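Local coordinates for protein type C neurotoxin (PDB 3PME) that is the receptor-binding domain of a botulinum C/D mosaic neurotoxin and probably attaches the toxin to nerve-cell membranes through gangliosides and membrane lipid, at residues Asn36-Asn41 and Asn138-Val143; Glu110-Asp115 and Tyr120-Phe125; Tyr242-Arg247 and Asn382-Val387; Ile249-Asn254 and Met297-Arg302. All coordinates share one frame; numbering follows the deposited sequence.

In the fold
The four contacts are spread over two modules. Interactions 1 and 2 belong to the N-terminal, concanavalin-like module; interactions 3 and 4 belong to the C-terminal trefoil module and lie about 16 Å apart between centres. Interaction 1 is buried, about 8 Å from the centre of the molecule, where aromatic rings face residues of the second module. Interaction 2, nested within the loop that interaction 1 closes, is a partly buried, backbone-bonded hairpin. The other three rest on side chains alone: indole and phenol rings in interaction 1, a cation-pi stack at the surface in interaction 3, and, partly buried, proline on tyrosine beside a sulfate in interaction 4. Interactions 3 and 4 share strand 247-252.

Interaction 1 of 4, residues Asn36-Asn41 and Asn138-Val143; sequences NTIYTN and NKWFFV
Trp140 reaches from segment 138-143 toward the loop 36-41, and its indole is met by Tyr39 over a face and by Ile38 at an edge. Tyr39 can be followed outward from the backbone. Its CB leads to CG, which stands anti to the carbonyl carbon (chi1 -78°), and this turns one long edge of the phenol ring to the indole. CD2 comes first, 3.9 Å from CZ2 of Trp140 and 3.6 Å above the indole plane, displaced toward its rim. CE2 follows and makes the closest approach, 3.6 Å from NE1 of Trp140. At the tip, OH passes beyond the indole and hydrogen-bonds the backbone oxygen of Gly228. The result is a T-shaped stack: the ring of Tyr39 and the five-membered ring of Trp140 have centroids 5.2 Å apart and planes at 89°, with tyrosine supplying the edge and tryptophan the face. Ile38 adds an apolar contact from its extended branch, CD1 lying 4.1 Å from CZ2 of Trp140 near the indole plane.

Aromatic residues suit this buried place because each offers a broad apolar surface as well as one polar atom that can be satisfied. The indole NE1 is bonded to OD1 of Asn229, while Asp42 OD2 receives the backbone N-H groups of Ile38 and Tyr39 and holds their loop in shape. Trp74 and Lys76 of strand 68-77 pack against Trp140, Trp194 of strand 193-201 touches Ile38, and residues Trp227 to Pro230, which belong to the C-terminal receptor-binding half, meet the cluster.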
# COMPACT_ATOMS: atom_id res chain seq x y z
N ASN A 36 -1.39 -8.04 -14.02
CA ASN A 36 -0.90 -6.71 -14.32
C ASN A 36 -2.03 -5.69 -14.28
O ASN A 36 -2.28 -4.98 -15.26
CB ASN A 36 -0.21 -6.69 -15.68
CG ASN A 36 0.49 -5.38 -15.98
OD1 ASN A 36 0.56 -4.50 -15.12
ND2 ASN A 36 1.00 -5.25 -17.19
N THR A 37 -2.74 -5.65 -13.16
CA THR A 37 -3.85 -4.70 -13.04
C THR A 37 -3.48 -3.45 -12.25
O THR A 37 -3.96 -2.35 -12.55
CB THR A 37 -5.11 -5.37 -12.47
OG1 THR A 37 -4.85 -5.82 -11.13
CG2 THR A 37 -5.53 -6.55 -13.33
N ILE A 38 -2.64 -3.61 -11.23
CA ILE A 38 -2.19 -2.47 -10.41
C ILE A 38 -0.68 -2.29 -10.55
O ILE A 38 -0.19 -1.18 -10.81
CB ILE A 38 -2.51 -2.71 -8.92
CG1 ILE A 38 -4.01 -2.96 -8.72
CG2 ILE A 38 -2.03 -1.53 -8.08
CD1 ILE A 38 -4.38 -3.38 -7.31
N TYR A 39 0.06 -3.39 -10.37
CA TYR A 39 1.50 -3.42 -10.54
C TYR A 39 1.85 -4.42 -11.64
O TYR A 39 1.16 -5.42 -11.81
CB TYR A 39 2.19 -3.87 -9.23
CG TYR A 39 2.29 -2.78 -8.20
CD1 TYR A 39 3.34 -1.86 -8.24
CD2 TYR A 39 1.34 -2.64 -7.20
CE1 TYR A 39 3.44 -0.86 -7.30
CE2 TYR A 39 1.43 -1.65 -6.25
CZ TYR A 39 2.48 -0.76 -6.30
OH TYR A 39 2.60 0.26 -5.38
N THR A 40 2.95 -4.15 -12.34
CA THR A 40 3.36 -4.96 -13.48
C THR A 40 3.34 -6.46 -13.24
O THR A 40 2.81 -7.22 -14.04
CB THR A 40 4.75 -4.56 -13.97
OG1 THR A 40 4.72 -3.20 -14.42
CG2 THR A 40 5.19 -5.45 -15.11
N ASN A 41 3.92 -6.89 -12.12
CA ASN A 41 4.07 -8.31 -11.85
C ASN A 41 3.00 -8.85 -10.91
O ASN A 41 3.25 -9.81 -10.16
CB ASN A 41 5.47 -8.59 -11.30
CG ASN A 41 6.56 -8.16 -12.27
OD1 ASN A 41 6.44 -8.37 -13.48
ND2 ASN A 41 7.63 -7.57 -11.74
N ASN A 138 -6.50 -4.90 3.27
CA ASN A 138 -6.51 -4.39 1.90
C ASN A 138 -5.35 -3.47 1.52
O ASN A 138 -5.45 -2.68 0.58
CB ASN A 138 -7.84 -3.69 1.56
CG ASN A 138 -8.06 -3.56 0.07
OD1 ASN A 138 -7.83 -4.52 -0.68
ND2 ASN A 138 -8.53 -2.39 -0.38
N LYS A 139 -4.24 -3.58 2.25
CA LYS A 139 -3.04 -2.81 1.95
C LYS A 139 -1.97 -3.76 1.46
O LYS A 139 -1.84 -4.87 1.98
CB LYS A 139 -2.53 -2.06 3.19
CG LYS A 139 -3.51 -1.04 3.71
CD LYS A 139 -2.94 -0.28 4.88
CE LYS A 139 -3.99 0.68 5.44
NZ LYS A 139 -3.59 1.19 6.78
N TRP A 140 -1.22 -3.36 0.44
CA TRP A 140 -0.06 -4.16 0.03
C TRP A 140 0.95 -4.22 1.16
O TRP A 140 1.35 -3.18 1.68
CB TRP A 140 0.63 -3.50 -1.15
CG TRP A 140 -0.10 -3.56 -2.46
CD1 TRP A 140 -0.83 -2.56 -3.04
CD2 TRP A 140 -0.14 -4.66 -3.36
NE1 TRP A 140 -1.32 -2.98 -4.26
CE2 TRP A 140 -0.90 -4.26 -4.49
CE3 TRP A 140 0.41 -5.95 -3.35
CZ2 TRP A 140 -1.14 -5.11 -5.57
CZ3 TRP A 140 0.18 -6.78 -4.42
CH2 TRP A 140 -0.59 -6.36 -5.51
N PHE A 141 1.38 -5.42 1.53
CA PHE A 141 2.55 -5.55 2.40
C PHE A 141 3.50 -6.60 1.86
O PHE A 141 3.09 -7.50 1.13
CB PHE A 141 2.18 -5.77 3.88
CG PHE A 141 1.38 -7.02 4.16
CD1 PHE A 141 -0.00 -7.01 4.06
CD2 PHE A 141 2.00 -8.18 4.60
CE1 PHE A 141 -0.75 -8.15 4.35
CE2 PHE A 141 1.27 -9.33 4.91
CZ PHE A 141 -0.11 -9.31 4.79
N PHE A 142 4.78 -6.44 2.19
CA PHE A 142 5.85 -7.29 1.67
C PHE A 142 6.16 -8.42 2.65
O PHE A 142 6.46 -8.20 3.83
CB PHE A 142 7.10 -6.44 1.42
CG PHE A 142 8.27 -7.22 0.88
CD1 PHE A 142 8.15 -7.95 -0.29
CD2 PHE A 142 9.49 -7.20 1.54
CE1 PHE A 142 9.23 -8.67 -0.80
CE2 PHE A 142 10.57 -7.90 1.04
CZ PHE A 142 10.45 -8.64 -0.13
N VAL A 143 6.07 -9.64 2.14
CA VAL A 143 6.32 -10.84 2.95
C VAL A 143 7.63 -11.48 2.53
O VAL A 143 7.96 -11.54 1.34
CB VAL A 143 5.18 -11.87 2.77
CG1 VAL A 143 5.48 -13.17 3.53
CG2 VAL A 143 3.84 -11.27 3.21

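Interaction 2 of 4, residues Glu110-Asp115 and Tyr120-Phe125; sequences EWILQD and YKSLIF
The Tyr120 ring is met obliquely by Ile112 CD1, 3.4 Å from CD2 of the ring, and by OE1 of Gln114, whose NE2 bonds the backbone oxygen of Asn97; amide and ring planes are 49° apart. The Trp111 indole is approached obliquely, Leu123 CD1 lying 4.0 Å from its CD1; Trp100 also meets it. With CG of Tyr120 between its backbone N and carbonyl carbon (chi1 70°), the ring leans over the neighbouring strand.

The two segments form an antiparallel beta hairpin, their axes at 169°, in the concanavalin-like module. Its hydrogen-bonded pairs are Trp111 with Leu123 and Leu113 with Lys121, N of Trp111 lying 2.8 Å from O of Leu123. Alternation sends Trp111, Leu113 and Leu123 inward, where Ile145 and Met153 cover the indole, as befits large apolar groups. Lys121 starts there but leads away, NZ bonding Arg166 O and salt-bridging Asp169.

Glu110, Ile112, Gln114, Tyr120, Ser122 and Ile124 share the other face. Glu110 extends beside Ile124, its CG 3.6 Å from CG1 of that residue. Its carboxylate has several partners: OE2 accepts a weak bond from Ser122 OG at 3.1 Å and a shorter one, 2.8 Å, from a water, while OE1 forms a salt bridge with Arg105.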
# COMPACT_ATOMS: atom_id res chain seq x y z
N GLU A 110 -0.59 -17.25 7.29
CA GLU A 110 0.08 -18.38 7.94
C GLU A 110 0.89 -19.17 6.93
O GLU A 110 0.37 -19.59 5.89
CB GLU A 110 -0.94 -19.29 8.63
CG GLU A 110 -0.29 -20.39 9.47
CD GLU A 110 -1.29 -21.22 10.28
OE1 GLU A 110 -2.50 -21.12 10.01
OE2 GLU A 110 -0.86 -21.97 11.18
N TRP A 111 2.16 -19.37 7.25
CA TRP A 111 3.06 -20.16 6.42
C TRP A 111 3.30 -21.48 7.12
O TRP A 111 3.66 -21.51 8.29
CB TRP A 111 4.39 -19.43 6.22
CG TRP A 111 5.49 -20.29 5.64
CD1 TRP A 111 6.37 -21.06 6.33
CD2 TRP A 111 5.83 -20.43 4.26
NE1 TRP A 111 7.24 -21.68 5.46
CE2 TRP A 111 6.93 -21.31 4.18
CE3 TRP A 111 5.32 -19.89 3.08
CZ2 TRP A 111 7.52 -21.67 2.97
CZ3 TRP A 111 5.91 -20.24 1.87
CH2 TRP A 111 7.00 -21.12 1.83
N ILE A 112 3.08 -22.57 6.39
CA ILE A 112 3.10 -23.90 6.97
C ILE A 112 4.13 -24.76 6.27
O ILE A 112 4.21 -24.76 5.04
CB ILE A 112 1.71 -24.55 6.81
CG1 ILE A 112 0.67 -23.82 7.66
CG2 ILE A 112 1.77 -26.05 7.16
CD1 ILE A 112 0.58 -24.33 9.07
N LEU A 113 4.92 -25.49 7.06
CA LEU A 113 5.89 -26.45 6.55
C LEU A 113 5.56 -27.79 7.19
O LEU A 113 5.46 -27.89 8.42
CB LEU A 113 7.32 -26.05 6.92
CG LEU A 113 8.42 -26.93 6.31
CD1 LEU A 113 8.46 -26.77 4.79
CD2 LEU A 113 9.80 -26.60 6.90
N GLN A 114 5.38 -28.82 6.36
CA GLN A 114 4.84 -30.08 6.86
C GLN A 114 5.70 -31.26 6.44
O GLN A 114 6.04 -31.41 5.26
CB GLN A 114 3.41 -30.25 6.36
CG GLN A 114 2.72 -31.50 6.83
CD GLN A 114 1.23 -31.38 6.64
OE1 GLN A 114 0.58 -30.52 7.24
NE2 GLN A 114 0.67 -32.22 5.78
N ASP A 115 6.05 -32.11 7.41
CA ASP A 115 6.91 -33.26 7.15
C ASP A 115 6.14 -34.51 6.70
O ASP A 115 4.91 -34.50 6.56
CB ASP A 115 7.84 -33.55 8.34
CG ASP A 115 7.14 -34.19 9.55
OD1 ASP A 115 6.02 -34.73 9.45
OD2 ASP A 115 7.76 -34.19 10.64
N TYR A 120 3.48 -30.54 11.42
CA TYR A 120 3.78 -29.27 10.78
C TYR A 120 4.19 -28.18 11.77
O TYR A 120 3.94 -28.29 12.98
CB TYR A 120 2.61 -28.78 9.93
CG TYR A 120 1.41 -28.35 10.73
CD1 TYR A 120 0.46 -29.28 11.13
CD2 TYR A 120 1.23 -27.02 11.08
CE1 TYR A 120 -0.64 -28.89 11.87
CE2 TYR A 120 0.13 -26.62 11.81
CZ TYR A 120 -0.80 -27.56 12.20
OH TYR A 120 -1.89 -27.17 12.93
N LYS A 121 4.85 -27.17 11.25
CA LYS A 121 5.17 -25.95 12.00
C LYS A 121 4.63 -24.79 11.21
O LYS A 121 4.50 -24.87 9.99
CB LYS A 121 6.69 -25.79 12.17
CG LYS A 121 7.36 -26.92 12.93
CD LYS A 121 6.80 -27.05 14.34
CE LYS A 121 7.62 -28.01 15.19
NZ LYS A 121 8.82 -27.32 15.76
N SER A 122 4.30 -23.70 11.89
CA SER A 122 3.73 -22.55 11.19
C SER A 122 4.29 -21.22 11.68
O SER A 122 4.72 -21.08 12.83
CB SER A 122 2.21 -22.55 11.30
OG SER A 122 1.81 -22.39 12.65
N LEU A 123 4.29 -20.24 10.77
CA LEU A 123 4.54 -18.85 11.11
C LEU A 123 3.22 -18.15 10.89
O LEU A 123 2.60 -18.33 9.85
CB LEU A 123 5.59 -18.25 10.18
CG LEU A 123 7.00 -18.84 10.30
CD1 LEU A 123 7.80 -18.49 9.04
CD2 LEU A 123 7.65 -18.29 11.56
N ILE A 124 2.80 -17.36 11.87
CA ILE A 124 1.50 -16.71 11.80
C ILE A 124 1.67 -15.22 12.06
O ILE A 124 2.36 -14.81 12.98
CB ILE A 124 0.52 -17.31 12.83
CG1 ILE A 124 0.40 -18.82 12.62
CG2 ILE A 124 -0.86 -16.67 12.69
CD1 ILE A 124 -0.30 -19.55 13.77
N PHE A 125 1.05 -14.41 11.21
CA PHE A 125 1.11 -12.96 11.40
C PHE A 125 -0.29 -12.36 11.29
O PHE A 125 -0.99 -12.53 10.28
CB PHE A 125 2.03 -12.33 10.36
CG PHE A 125 2.11 -10.83 10.44
CD1 PHE A 125 2.73 -10.22 11.52
CD2 PHE A 125 1.56 -10.03 9.45
CE1 PHE A 125 2.82 -8.84 11.60
CE2 PHE A 125 1.62 -8.64 9.53
CZ PHE A 125 2.25 -8.05 10.60
O HOH W 1 -2.24 -23.78 12.87

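Interaction 3 of 4, residues Tyr242-Arg247 and Asn382-Val387; sequences YNYIDR and NAYTPV
Tyr384 is gripped on two sides, by a tyrosine at its edge and by an arginine over its face. The aromatic contact is edge-to-face. Tyr384 directs its CD2-CE2 edge at one face of Tyr244, with centroids 5.0 Å apart and planes at 77°; the closest carbons are CE1 of Tyr244 and CE2 of Tyr384, at 3.4 Å. On the opposite face of Tyr244, CB of Asn243 sits over the ring centre, so that phenol is sandwiched.

The second interaction is cation-pi. The guanidinium of Arg247 lies flat on Tyr384, its plane only 14° from that of the ring, and CZ is 3.7 Å from the ring centroid. NH2 is placed over the far rim, 3.2 Å from CE1 of Tyr384. An Arg247 side chain extended from CG to NE has the length to carry the charge across the ring. Flatness makes arginine apt here, since it can stack and still donate hydrogen bonds from its N-H groups: NH1 bonds the backbone oxygen of Leu258, which helps fix the group's rotation.

Backbone bonding sets the stage. Residues 244-247 form a type I turn closed by Arg247 N to Tyr244 O at 3.2 Å, which brings both partners within reach of Tyr384, one at its edge and one over a face. Leu258 and Ile372 pack against Tyr384 from neighbouring strands. The arrangement is a surface packing of a turn against strand 383-389 within the beta-trefoil fold of the C-terminal receptor-binding module.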
# COMPACT_ATOMS: atom_id res chain seq x y z
N TYR A 242 -2.85 12.16 8.23
CA TYR A 242 -2.56 10.97 9.02
C TYR A 242 -3.31 10.97 10.35
O TYR A 242 -3.79 9.93 10.81
CB TYR A 242 -1.05 10.92 9.27
CG TYR A 242 -0.54 9.65 9.90
CD1 TYR A 242 -0.58 9.46 11.27
CD2 TYR A 242 0.04 8.67 9.11
CE1 TYR A 242 -0.09 8.31 11.84
CE2 TYR A 242 0.53 7.51 9.68
CZ TYR A 242 0.46 7.33 11.04
OH TYR A 242 0.96 6.18 11.60
N ASN A 243 -3.41 12.14 10.97
CA ASN A 243 -3.98 12.25 12.30
C ASN A 243 -5.50 12.22 12.35
O ASN A 243 -6.09 12.00 13.41
CB ASN A 243 -3.47 13.52 13.01
CG ASN A 243 -1.99 13.45 13.36
OD1 ASN A 243 -1.38 12.38 13.33
ND2 ASN A 243 -1.41 14.59 13.71
N TYR A 244 -6.15 12.46 11.21
CA TYR A 244 -7.60 12.65 11.19
C TYR A 244 -8.30 11.85 10.07
O TYR A 244 -8.89 12.43 9.17
CB TYR A 244 -7.91 14.16 11.08
CG TYR A 244 -7.16 14.97 12.12
CD1 TYR A 244 -7.40 14.78 13.48
CD2 TYR A 244 -6.18 15.90 11.75
CE1 TYR A 244 -6.70 15.49 14.44
CE2 TYR A 244 -5.49 16.62 12.70
CZ TYR A 244 -5.75 16.41 14.05
OH TYR A 244 -5.07 17.12 15.00
N ILE A 245 -8.26 10.52 10.17
CA ILE A 245 -8.78 9.64 9.13
C ILE A 245 -10.31 9.68 9.02
O ILE A 245 -10.89 9.26 8.01
CB ILE A 245 -8.33 8.17 9.34
CG1 ILE A 245 -8.63 7.31 8.11
CG2 ILE A 245 -8.99 7.59 10.58
CD1 ILE A 245 -7.99 5.93 8.14
N ASP A 246 -10.96 10.21 10.05
CA ASP A 246 -12.42 10.28 10.09
C ASP A 246 -12.95 11.66 9.71
O ASP A 246 -14.13 11.94 9.95
CB ASP A 246 -12.94 9.91 11.48
CG ASP A 246 -12.39 10.80 12.58
OD1 ASP A 246 -11.37 11.49 12.36
OD2 ASP A 246 -12.97 10.81 13.68
N ARG A 247 -12.10 12.51 9.15
CA ARG A 247 -12.54 13.84 8.74
C ARG A 247 -12.40 14.00 7.25
O ARG A 247 -11.54 13.39 6.62
CB ARG A 247 -11.74 14.93 9.46
CG ARG A 247 -11.91 14.87 10.96
CD ARG A 247 -11.37 16.08 11.70
NE ARG A 247 -11.84 15.97 13.07
CZ ARG A 247 -12.86 16.64 13.59
NH1 ARG A 247 -13.51 17.58 12.89
NH2 ARG A 247 -13.21 16.41 14.85
N ASN A 382 -12.12 27.84 16.88
CA ASN A 382 -11.16 26.78 16.58
C ASN A 382 -11.72 25.83 15.55
O ASN A 382 -12.93 25.60 15.51
CB ASN A 382 -10.83 26.00 17.86
CG ASN A 382 -10.25 26.88 18.94
OD1 ASN A 382 -9.14 27.41 18.80
ND2 ASN A 382 -10.99 27.04 20.03
N ALA A 383 -10.84 25.27 14.73
CA ALA A 383 -11.23 24.28 13.73
C ALA A 383 -10.05 23.38 13.44
O ALA A 383 -8.90 23.81 13.51
CB ALA A 383 -11.69 24.98 12.44
N TYR A 384 -10.32 22.12 13.10
CA TYR A 384 -9.28 21.27 12.54
C TYR A 384 -9.03 21.79 11.13
O TYR A 384 -9.97 21.88 10.34
CB TYR A 384 -9.73 19.81 12.50
CG TYR A 384 -9.90 19.15 13.85
CD1 TYR A 384 -11.05 19.36 14.60
CD2 TYR A 384 -8.94 18.29 14.34
CE1 TYR A 384 -11.22 18.73 15.84
CE2 TYR A 384 -9.09 17.66 15.57
CZ TYR A 384 -10.24 17.89 16.30
OH TYR A 384 -10.41 17.26 17.52
N THR A 385 -7.79 22.15 10.83
CA THR A 385 -7.52 22.95 9.63
C THR A 385 -6.29 22.43 8.90
O THR A 385 -5.25 22.21 9.53
CB THR A 385 -7.27 24.43 10.00
OG1 THR A 385 -8.31 24.90 10.88
CG2 THR A 385 -7.21 25.30 8.74
N PRO A 386 -6.40 22.22 7.58
CA PRO A 386 -5.20 22.01 6.77
C PRO A 386 -4.59 23.38 6.47
O PRO A 386 -5.30 24.29 6.02
CB PRO A 386 -5.75 21.38 5.49
CG PRO A 386 -7.12 22.03 5.33
CD PRO A 386 -7.62 22.29 6.75
N VAL A 387 -3.30 23.53 6.75
CA VAL A 387 -2.61 24.82 6.59
C VAL A 387 -1.26 24.62 5.93
O VAL A 387 -0.70 23.53 5.98
CB VAL A 387 -2.39 25.54 7.96
CG1 VAL A 387 -3.72 26.01 8.55
CG2 VAL A 387 -1.63 24.64 8.94

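Interaction 4 of 4, residues Ile249-Asn254 and Met297-Arg302; sequences IAPKNN and MLYDSR. With SO4 (sulfate ion), chain C.
A sulfate site on the trefoil module borders this contact, in which Pro251 lies against Tyr299 and Ile249 touches Met297. The ion, probably from the crystallisation liquor, accepts a hydrogen bond from Tyr299 OH to its O4 at 2.9 Å. Its O2 is near the plane of the phenol, 3.5 Å from CE1 of Tyr299. Tyr248 OH, Asn271 ND2 and Lys270 NZ complete the polar surroundings, and the lysine charge would be expected to favour an anion here.

The proline comes over one face of the tyrosine as a CH-pi contact. Its CG stands 3.6 Å from the ring centroid and 20° off the normal, shifted toward the CZ rim, while CD lies 3.5 Å from CE1 of Tyr299. A proline ring fits well, being rigid and carrying C-H groups that an electron-rich phenol can receive. CG of Tyr299 is anti to the backbone N (chi1 -179°), which swings the ring out from its strand to meet Pro251.

Deeper in, the contact is purely apolar. Met297 runs extended to SD and then bends (chi3 -75°), bringing CE to 3.9 Å from CG2 of Ile249; a flexible thioether adapts readily to such a branched neighbour. Leu256 and Leu258 of the adjoining strand also pack on Ile249. Beyond Tyr299 the chain reverses through a type I' turn, residues 299-302, the tight two-residue connection of a beta hairpin, here joining strands 292-299 and 302-308 of the beta-trefoil.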
# COMPACT_ATOMS: atom_id res chain seq x y z
N ILE A 249 -12.57 17.07 3.92
CA ILE A 249 -12.27 18.47 3.63
C ILE A 249 -13.53 19.20 3.19
O ILE A 249 -14.22 18.76 2.27
CB ILE A 249 -11.19 18.59 2.54
CG1 ILE A 249 -9.94 17.81 2.97
CG2 ILE A 249 -10.87 20.05 2.25
CD1 ILE A 249 -8.88 17.71 1.90
N ALA A 250 -13.84 20.30 3.87
CA ALA A 250 -15.02 21.10 3.53
C ALA A 250 -14.73 22.59 3.50
O ALA A 250 -13.98 23.10 4.32
CB ALA A 250 -16.13 20.82 4.54
N PRO A 251 -15.34 23.31 2.55
CA PRO A 251 -15.22 24.77 2.58
C PRO A 251 -16.15 25.34 3.64
O PRO A 251 -17.31 24.95 3.73
CB PRO A 251 -15.70 25.18 1.18
CG PRO A 251 -16.66 24.12 0.80
CD PRO A 251 -16.14 22.83 1.41
N LYS A 252 -15.63 26.25 4.45
CA LYS A 252 -16.44 26.92 5.45
C LYS A 252 -15.97 28.36 5.56
O LYS A 252 -14.82 28.61 5.88
CB LYS A 252 -16.31 26.20 6.80
CG LYS A 252 -17.06 26.85 7.96
CD LYS A 252 -17.01 25.94 9.18
CE LYS A 252 -17.72 26.56 10.38
NZ LYS A 252 -17.79 25.59 11.50
N ASN A 253 -16.87 29.30 5.28
CA ASN A 253 -16.50 30.71 5.33
C ASN A 253 -15.18 31.00 4.62
O ASN A 253 -14.28 31.65 5.18
CB ASN A 253 -16.45 31.20 6.78
CG ASN A 253 -17.83 31.38 7.38
OD1 ASN A 253 -18.77 31.78 6.69
ND2 ASN A 253 -17.96 31.08 8.66
N ASN A 254 -15.07 30.48 3.40
CA ASN A 254 -14.02 30.85 2.46
C ASN A 254 -12.66 30.19 2.66
O ASN A 254 -11.69 30.53 1.98
CB ASN A 254 -13.86 32.37 2.39
CG ASN A 254 -15.12 33.05 1.87
OD1 ASN A 254 -15.80 32.53 0.99
ND2 ASN A 254 -15.43 34.22 2.43
N MET A 297 -11.29 20.18 -6.70
CA MET A 297 -12.44 19.64 -5.98
C MET A 297 -13.71 20.06 -6.70
O MET A 297 -13.89 21.25 -6.97
CB MET A 297 -12.49 20.12 -4.53
CG MET A 297 -13.64 19.50 -3.74
SD MET A 297 -13.89 20.21 -2.08
CE MET A 297 -12.53 19.46 -1.18
N LEU A 298 -14.55 19.09 -7.03
CA LEU A 298 -15.88 19.38 -7.56
C LEU A 298 -16.77 19.52 -6.33
O LEU A 298 -16.88 18.58 -5.50
CB LEU A 298 -16.36 18.23 -8.44
CG LEU A 298 -17.73 18.39 -9.11
CD1 LEU A 298 -17.81 19.67 -9.96
CD2 LEU A 298 -18.00 17.16 -9.97
N TYR A 299 -17.35 20.70 -6.16
CA TYR A 299 -18.15 21.01 -4.99
C TYR A 299 -19.40 21.78 -5.41
O TYR A 299 -19.29 22.82 -6.05
CB TYR A 299 -17.32 21.84 -4.00
CG TYR A 299 -18.08 22.18 -2.74
CD1 TYR A 299 -18.13 21.28 -1.68
CD2 TYR A 299 -18.74 23.40 -2.62
CE1 TYR A 299 -18.84 21.59 -0.53
CE2 TYR A 299 -19.45 23.71 -1.48
CZ TYR A 299 -19.49 22.80 -0.44
OH TYR A 299 -20.20 23.12 0.70
N ASP A 300 -20.57 21.26 -5.03
CA ASP A 300 -21.85 21.86 -5.40
C ASP A 300 -21.89 22.20 -6.89
O ASP A 300 -22.26 23.31 -7.29
CB ASP A 300 -22.14 23.10 -4.55
CG ASP A 300 -23.60 23.49 -4.56
OD1 ASP A 300 -24.44 22.65 -4.96
OD2 ASP A 300 -23.92 24.63 -4.17
N SER A 301 -21.50 21.23 -7.70
CA SER A 301 -21.54 21.35 -9.15
C SER A 301 -20.65 22.43 -9.75
O SER A 301 -20.92 22.92 -10.85
CB SER A 301 -22.98 21.56 -9.63
OG SER A 301 -23.76 20.41 -9.36
N ARG A 302 -19.58 22.80 -9.05
CA ARG A 302 -18.56 23.65 -9.65
C ARG A 302 -17.19 23.10 -9.33
O ARG A 302 -16.95 22.63 -8.21
CB ARG A 302 -18.68 25.10 -9.17
CG ARG A 302 -17.55 25.98 -9.67
CD ARG A 302 -17.87 27.47 -9.54
NE ARG A 302 -18.93 27.87 -10.46
CZ ARG A 302 -18.76 28.11 -11.76
NH1 ARG A 302 -17.55 28.01 -12.32
NH2 ARG A 302 -19.80 28.46 -12.50
S SO4 C . -20.00 20.13 3.20
O1 SO4 C . -19.77 19.72 4.59
O2 SO4 C . -19.01 19.54 2.31
O3 SO4 C . -21.33 19.67 2.80
O4 SO4 C . -19.93 21.58 3.10